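UPF0033 domain-containing protein (PDB 3HZ7) is of unknown function but carries a TusA-like N-terminal domain, consistent with a part in sulfur transfer. Local coordinates at residues V36-D39 / I40-Q43. Sequence-based numbering, arbitrary orientation.
Sequences VDND and ISRQ
The carboxamide of Asn38 bends over the first turn of helix 39-52 and overlaps Ser41, making Asn38 the N-cap in the short loop that joins strand 31-36 to the helix in this TusA-like alpha-beta domain. Asn38 CG sits between the backbone N and the carbonyl carbon (chi1 65°), which swings Asn38 OD1 back to accept from Ser41 N at 2.7 Å, the donor tilted 32° from the carbonyl plane. A second hydrogen bond to Asn38 OD1, from Ser41 OG, is doubtful because the hydroxyl is less surely placed. At the other end of the amide, Asn38 ND2 donates to Asp37 OD1 at 3.0 Å, close to the amide plane, so the group is held at both ends, which limits its rotation; Asp37 OD2 in turn accepts from Gly8 N. A leucine in place of Asn38 would probably leave Ser41 N without its capping acceptor and Asp37 OD1 without the amide donor. Val36, at the end of strand 31-36, packs its CB on Ser41 CB at 3.7 Å and meets Ile66 of the neighbouring strand. Asp39 and Arg42 run side by side in a salt bridge, while Tyr58 adds a cation-pi contact to the arginine. Gln43 CG lies over the middle of one face of the Arg42 guanidinium, 3.7 Å above its plane. Carboxylate and guanidinium planes stand 87° apart, and Arg42 NH1 reaches the anti lone pair of Asp39 OD2 at 2.6 Å.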
loop_
_atom_site.group_PDB
_atom_site.type_symbol
_atom_site.label_atom_id
_atom_site.label_comp_id
_atom_site.label_asym_id
_atom_site.label_seq_id
_atom_site.Cartn_x
_atom_site.Cartn_y
_atom_site.Cartn_z
ATOM N N VAL A 36 -5.278 1.170 5.718
ATOM C CA VAL A 36 -6.679 0.945 5.270
ATOM C C VAL A 36 -7.530 0.315 6.383
ATOM O O VAL A 36 -7.020 -0.210 7.383
ATOM C CB VAL A 36 -6.807 0.132 3.945
ATOM C CG1 VAL A 36 -6.194 0.951 2.829
ATOM C CG2 VAL A 36 -6.116 -1.320 4.048
ATOM N N ASP A 37 -8.849 0.472 6.263
ATOM C CA ASP A 37 -9.742 -0.039 7.290
ATOM C C ASP A 37 -10.605 -1.222 6.862
ATOM O O ASP A 37 -11.665 -1.422 7.434
ATOM C CB ASP A 37 -10.634 1.089 7.803
ATOM C CG ASP A 37 -11.555 1.665 6.713
ATOM O OD1 ASP A 37 -11.912 0.949 5.751
ATOM O OD2 ASP A 37 -11.942 2.855 6.846
ATOM N N ASN A 38 -10.191 -1.995 5.865
ATOM C CA ASN A 38 -11.009 -3.155 5.497
ATOM C C ASN A 38 -10.119 -4.087 4.705
ATOM O O ASN A 38 -9.199 -3.636 4.025
ATOM C CB ASN A 38 -12.285 -2.708 4.681
ATOM C CG ASN A 38 -11.933 -2.094 3.349
ATOM O OD1 ASN A 38 -11.635 -2.801 2.410
ATOM N ND2 ASN A 38 -11.918 -0.771 3.277
ATOM N N ASP A 39 -10.403 -5.385 4.800
ATOM C CA ASP A 39 -9.630 -6.444 4.151
ATOM C C ASP A 39 -9.628 -6.412 2.660
ATOM O O ASP A 39 -8.689 -6.870 2.003
ATOM C CB ASP A 39 -10.164 -7.812 4.574
ATOM C CG ASP A 39 -9.412 -8.393 5.710
ATOM O OD1 ASP A 39 -9.752 -8.077 6.883
ATOM O OD2 ASP A 39 -8.466 -9.174 5.400
ATOM N N ILE A 40 -10.740 -5.927 2.125
ATOM C CA ILE A 40 -10.909 -5.825 0.702
ATOM C C ILE A 40 -9.851 -4.883 0.128
ATOM O O ILE A 40 -9.241 -5.163 -0.896
ATOM C CB ILE A 40 -12.332 -5.282 0.369
ATOM C CG1 ILE A 40 -13.400 -6.284 0.860
ATOM C CG2 ILE A 40 -12.458 -5.067 -1.149
ATOM C CD1 ILE A 40 -13.478 -7.532 -0.012
ATOM N N SER A 41 -9.632 -3.771 0.796
ATOM C CA SER A 41 -8.632 -2.814 0.317
ATOM C C SER A 41 -7.245 -3.443 0.356
ATOM O O SER A 41 -6.443 -3.297 -0.602
ATOM C CB SER A 41 -8.653 -1.542 1.174
ATOM O OG SER A 41 -9.869 -0.840 0.979
ATOM N N ARG A 42 -6.976 -4.173 1.450
ATOM C CA ARG A 42 -5.677 -4.827 1.631
ATOM C C ARG A 42 -5.447 -5.771 0.453
ATOM O O ARG A 42 -4.377 -5.773 -0.206
ATOM C CB ARG A 42 -5.678 -5.558 2.990
ATOM C CG ARG A 42 -4.340 -6.204 3.362
ATOM C CD ARG A 42 -4.253 -7.654 2.822
ATOM N NE ARG A 42 -5.399 -8.367 3.369
ATOM C CZ ARG A 42 -5.786 -9.595 3.042
ATOM N NH1 ARG A 42 -6.868 -10.100 3.625
ATOM N NH2 ARG A 42 -5.101 -10.311 2.165
ATOM N N GLN A 43 -6.477 -6.558 0.138
ATOM C CA GLN A 43 -6.378 -7.476 -0.987
ATOM C C GLN A 43 -6.104 -6.748 -2.281
ATOM O O GLN A 43 -5.288 -7.176 -3.114
ATOM C CB GLN A 43 -7.697 -8.254 -1.162
ATOM C CG GLN A 43 -8.141 -9.042 0.050
ATOM C CD GLN A 43 -9.536 -9.599 -0.137
ATOM O OE1 GLN A 43 -9.848 -10.136 -1.184
ATOM N NE2 GLN A 43 -10.373 -9.470 0.879
#